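Local coordinates for petrobactin biosynthesis protein AsbB (Bacillus anthracis, PDB 3TO3) that catalyses the ATP-dependent condensation of spermidine with citryl-spermidine intermediates in the biosynthesis of the siderophore petrobactin, at residues Y316-W327 with K476-Y487. Numbering follows the deposited sequence. Where two conformers were deposited one is given.
Sequences YSVASAPAISNW and KCPDFTKMHKTY
Pro478 stands edge-on over one face of the Trp327 indole, pressing its CG-CD edge onto it, with CD 3.6 Å from the centroid of the five-membered ring in a CH-pi contact. Trp327 CG stands anti to the backbone N (chi1 180°), which swings the indole off the helix toward 476-478. Cys477 SG approaches the six-membered ring obliquely. Toward the other end, Tyr316 turns a ring edge to the face of Tyr487, offset, with centroids 5.4 Å apart and planes at 73°. Tyr316 CB sits over that ring toward its rim as a CH-pi donor, and Phe480 CB lies over the opposite face, again toward the rim. A 2.9 Å hydrogen bond joins Tyr487 OH to Ser320 OG. His484 lays its imidazole face over Tyr316 CA; its ND1 accepts from Thr486 N at 3.1 Å, capping helix 485-488. In between, the selenium of Met483, present as selenomethionine, rests 3.6 Å from Ser320 CB, its methyl reaches Ala323 CB, and the Phe480 ring presents an edge to Ile324 CG1. The arrangement is a loop with a 3-10 turn at 480-482 and the N-cap of helix 485-488, packed along helix 315-333, joining the IucA/IucC and FhuF-like family regions; the side chain of Ser317, whose CB points away from 476-487, lies about 5 Å from that of the ATP-binding Glu462 and about 9 Å from the bound ATP.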
loop_
_atom_site.group_PDB
_atom_site.type_symbol
_atom_site.label_atom_id
_atom_site.label_comp_id
_atom_site.label_asym_id
_atom_site.label_seq_id
_atom_site.Cartn_x
_atom_site.Cartn_y
_atom_site.Cartn_z
ATOM N N TYR B 316 -15.436 18.300 4.563
ATOM C CA TYR B 316 -15.814 19.663 4.848
ATOM C C TYR B 316 -15.638 20.544 3.595
ATOM O O TYR B 316 -16.447 21.432 3.355
ATOM C CB TYR B 316 -15.102 20.228 6.085
ATOM C CG TYR B 316 -13.617 20.095 6.049
ATOM C CD1 TYR B 316 -12.837 21.068 5.432
ATOM C CD2 TYR B 316 -12.977 18.993 6.637
ATOM C CE1 TYR B 316 -11.454 20.955 5.387
ATOM C CE2 TYR B 316 -11.588 18.877 6.604
ATOM C CZ TYR B 316 -10.838 19.868 5.974
ATOM O OH TYR B 316 -9.470 19.780 5.917
ATOM N N SER B 317 -14.613 20.267 2.780
ATOM C CA SER B 317 -14.353 21.111 1.621
ATOM C C SER B 317 -15.297 20.806 0.448
ATOM O O SER B 317 -15.656 21.691 -0.295
ATOM C CB SER B 317 -12.880 21.065 1.206
ATOM O OG SER B 317 -12.640 19.949 0.405
ATOM N N VAL B 318 -15.717 19.556 0.310
ATOM C CA VAL B 318 -16.776 19.202 -0.610
ATOM C C VAL B 318 -18.073 19.950 -0.228
ATOM O O VAL B 318 -18.787 20.480 -1.089
ATOM C CB VAL B 318 -17.017 17.679 -0.602
ATOM C CG1 VAL B 318 -18.357 17.333 -1.267
ATOM C CG2 VAL B 318 -15.843 16.957 -1.287
ATOM N N ALA B 319 -18.341 20.028 1.069
ATOM C CA ALA B 319 -19.579 20.628 1.566
ATOM C C ALA B 319 -19.646 22.136 1.289
ATOM O O ALA B 319 -20.719 22.683 1.001
ATOM C CB ALA B 319 -19.728 20.368 3.044
ATOM N N SER B 320 -18.507 22.812 1.382
ATOM C CA SER B 320 -18.511 24.258 1.228
ATOM C C SER B 320 -18.197 24.723 -0.211
ATOM O O SER B 320 -18.122 25.926 -0.487
ATOM C CB SER B 320 -17.571 24.923 2.237
ATOM O OG SER B 320 -16.260 24.420 2.045
ATOM N N ALA B 321 -18.039 23.785 -1.136
ATOM C CA ALA B 321 -17.560 24.182 -2.445
ATOM C C ALA B 321 -18.581 25.042 -3.198
ATOM O O ALA B 321 -18.229 26.125 -3.657
ATOM C CB ALA B 321 -17.113 22.979 -3.274
ATOM N N PRO B 322 -19.839 24.565 -3.327
ATOM C CA PRO B 322 -20.806 25.395 -4.066
ATOM C C PRO B 322 -20.948 26.784 -3.443
ATOM O O PRO B 322 -20.998 27.759 -4.181
ATOM C CB PRO B 322 -22.090 24.590 -4.003
ATOM C CG PRO B 322 -21.580 23.116 -3.877
ATOM C CD PRO B 322 -20.394 23.249 -2.963
ATOM N N ALA B 323 -20.867 26.898 -2.126
ATOM C CA ALA B 323 -21.022 28.226 -1.485
ATOM C C ALA B 323 -19.832 29.128 -1.682
ATOM O O ALA B 323 -19.983 30.347 -1.786
ATOM C CB ALA B 323 -21.317 28.083 0.011
ATOM N N ILE B 324 -18.635 28.542 -1.726
ATOM C CA ILE B 324 -17.462 29.350 -1.985
ATOM C C ILE B 324 -17.535 29.901 -3.419
ATOM O O ILE B 324 -17.215 31.075 -3.662
ATOM C CB ILE B 324 -16.160 28.573 -1.742
ATOM C CG1 ILE B 324 -15.964 28.329 -0.245
ATOM C CG2 ILE B 324 -14.951 29.338 -2.305
ATOM C CD1 ILE B 324 -14.714 27.487 0.084
ATOM N N SER B 325 -18.006 29.092 -4.367
ATOM C CA SER B 325 -18.016 29.569 -5.750
ATOM C C SER B 325 -19.067 30.668 -5.954
ATOM O O SER B 325 -18.807 31.637 -6.655
ATOM C CB SER B 325 -18.159 28.425 -6.759
ATOM O OG SER B 325 -16.978 27.658 -6.808
ATOM N N ASN B 326 -20.235 30.527 -5.323
ATOM C CA ASN B 326 -21.268 31.563 -5.390
ATOM C C ASN B 326 -20.750 32.871 -4.794
ATOM O O ASN B 326 -20.909 33.945 -5.379
ATOM C CB ASN B 326 -22.553 31.098 -4.693
ATOM C CG ASN B 326 -23.609 32.204 -4.576
ATOM O OD1 ASN B 326 -24.053 32.539 -3.474
ATOM N ND2 ASN B 326 -24.019 32.768 -5.718
ATOM N N TRP B 327 -20.109 32.765 -3.635
ATOM C CA TRP B 327 -19.466 33.908 -2.998
ATOM C C TRP B 327 -18.423 34.614 -3.890
ATOM O O TRP B 327 -18.438 35.844 -4.011
ATOM C CB TRP B 327 -18.771 33.435 -1.736
ATOM C CG TRP B 327 -18.058 34.504 -0.981
ATOM C CD1 TRP B 327 -18.545 35.739 -0.662
ATOM C CD2 TRP B 327 -16.762 34.414 -0.369
ATOM N NE1 TRP B 327 -17.623 36.432 0.086
ATOM C CE2 TRP B 327 -16.523 35.641 0.282
ATOM C CE3 TRP B 327 -15.782 33.421 -0.312
ATOM C CZ2 TRP B 327 -15.347 35.898 0.978
ATOM C CZ3 TRP B 327 -14.620 33.684 0.376
ATOM C CH2 TRP B 327 -14.415 34.910 1.016
ATOM N N LYS B 476 -20.969 39.568 4.048
ATOM C CA LYS B 476 -21.338 38.702 2.936
ATOM C C LYS B 476 -20.437 37.463 2.942
ATOM O O LYS B 476 -20.667 36.500 2.203
ATOM C CB LYS B 476 -21.248 39.456 1.603
ATOM C CG LYS B 476 -21.964 38.767 0.436
ATOM C CD LYS B 476 -21.762 39.501 -0.903
ATOM C CE LYS B 476 -20.534 38.996 -1.674
ATOM N NZ LYS B 476 -20.350 39.710 -2.977
ATOM N N CYS B 477 -19.416 37.494 3.796
ATOM C CA CYS B 477 -18.529 36.352 3.999
ATOM C C CYS B 477 -19.316 35.119 4.433
ATOM O O CYS B 477 -20.054 35.164 5.433
ATOM C CB CYS B 477 -17.496 36.682 5.073
ATOM S SG CYS B 477 -16.444 35.306 5.507
ATOM N N PRO B 478 -19.146 34.002 3.707
ATOM C CA PRO B 478 -19.964 32.829 4.014
ATOM C C PRO B 478 -19.620 32.323 5.404
ATOM O O PRO B 478 -18.446 32.388 5.808
ATOM C CB PRO B 478 -19.551 31.810 2.945
ATOM C CG PRO B 478 -18.509 32.459 2.129
ATOM C CD PRO B 478 -18.013 33.658 2.848
ATOM N N ASP B 479 -20.620 31.816 6.122
ATOM C CA ASP B 479 -20.387 31.413 7.493
ATOM C C ASP B 479 -20.207 29.913 7.475
ATOM O O ASP B 479 -21.188 29.162 7.540
ATOM C CB ASP B 479 -21.653 31.729 8.281
ATOM C CG ASP B 479 -21.625 31.171 9.679
ATOM O OD1 ASP B 479 -20.534 30.730 10.110
ATOM O OD2 ASP B 479 -22.685 31.190 10.354
ATOM N N PHE B 480 -18.946 29.489 7.571
ATOM C CA PHE B 480 -18.581 28.096 7.299
ATOM C C PHE B 480 -19.028 27.169 8.429
ATOM O O PHE B 480 -19.306 25.988 8.222
ATOM C CB PHE B 480 -17.083 27.981 7.060
ATOM C CG PHE B 480 -16.589 28.846 5.929
ATOM C CD1 PHE B 480 -16.790 28.468 4.604
ATOM C CD2 PHE B 480 -15.934 30.045 6.181
ATOM C CE1 PHE B 480 -16.328 29.280 3.543
ATOM C CE2 PHE B 480 -15.483 30.854 5.129
ATOM C CZ PHE B 480 -15.681 30.471 3.811
ATOM N N THR B 481 -19.113 27.738 9.621
ATOM C CA THR B 481 -19.440 27.000 10.815
ATOM C C THR B 481 -20.787 26.309 10.705
ATOM O O THR B 481 -21.031 25.297 11.366
ATOM C CB THR B 481 -19.399 27.954 11.998
ATOM O OG1 THR B 481 -18.020 28.236 12.293
ATOM C CG2 THR B 481 -20.074 27.360 13.205
ATOM N N LYS B 482 -21.655 26.844 9.855
ATOM C CA LYS B 482 -22.963 26.236 9.629
ATOM C C LYS B 482 -22.999 25.071 8.613
ATOM O O LYS B 482 -23.986 24.327 8.560
ATOM C CB LYS B 482 -23.985 27.322 9.266
ATOM C CG LYS B 482 -24.485 28.064 10.506
ATOM C CD LYS B 482 -25.684 28.935 10.238
ATOM C CE LYS B 482 -26.079 29.686 11.500
ATOM N NZ LYS B 482 -26.818 28.857 12.492
HETATM N N MSE B 483 -21.945 24.958 7.798
HETATM C CA MSE B 483 -21.841 23.994 6.684
HETATM C C MSE B 483 -21.395 22.549 6.964
HETATM O O MSE B 483 -21.768 21.616 6.243
HETATM C CB MSE B 483 -20.917 24.569 5.625
HETATM C CG MSE B 483 -21.201 26.022 5.398
HETATM SE SE MSE B 483 -20.389 26.616 3.762
HETATM C CE MSE B 483 -20.882 28.524 3.882
ATOM N N HIS B 484 -20.489 22.395 7.916
ATOM C CA HIS B 484 -20.011 21.080 8.304
ATOM C C HIS B 484 -19.557 21.086 9.764
ATOM O O HIS B 484 -18.934 22.051 10.236
ATOM C CB HIS B 484 -18.874 20.602 7.364
ATOM C CG HIS B 484 -18.607 19.130 7.453
ATOM N ND1 HIS B 484 -17.648 18.595 8.286
ATOM C CD2 HIS B 484 -19.209 18.078 6.851
ATOM C CE1 HIS B 484 -17.661 17.279 8.183
ATOM N NE2 HIS B 484 -18.596 16.938 7.316
ATOM N N LYS B 485 -19.816 19.986 10.454
ATOM C CA LYS B 485 -19.405 19.835 11.842
ATOM C C LYS B 485 -17.887 20.020 12.081
ATOM O O LYS B 485 -17.470 20.357 13.190
ATOM C CB LYS B 485 -19.929 18.497 12.389
ATOM C CG LYS B 485 -19.131 17.884 13.516
ATOM C CD LYS B 485 -19.965 16.828 14.248
ATOM C CE LYS B 485 -21.150 17.466 14.977
ATOM N NZ LYS B 485 -22.116 16.462 15.525
ATOM N N THR B 486 -17.062 19.826 11.056
ATOM C CA THR B 486 -15.615 20.038 11.221
ATOM C C THR B 486 -15.226 21.525 11.325
ATOM O O THR B 486 -14.286 21.862 12.045
ATOM C CB THR B 486 -14.759 19.331 10.113
ATOM O OG1 THR B 486 -14.857 17.908 10.239
ATOM C CG2 THR B 486 -13.288 19.722 10.230
ATOM N N TYR B 487 -15.942 22.397 10.607
ATOM C CA TYR B 487 -15.741 23.862 10.660
ATOM C C TYR B 487 -16.176 24.436 12.013
ATOM O O TYR B 487 -15.536 25.339 12.565
ATOM C CB TYR B 487 -16.576 24.565 9.577
ATOM C CG TYR B 487 -16.062 24.374 8.184
ATOM C CD1 TYR B 487 -14.706 24.543 7.894
ATOM C CD2 TYR B 487 -16.908 24.004 7.155
ATOM C CE1 TYR B 487 -14.208 24.352 6.613
ATOM C CE2 TYR B 487 -16.413 23.820 5.840
ATOM C CZ TYR B 487 -15.064 23.991 5.587
ATOM O OH TYR B 487 -14.560 23.815 4.319
#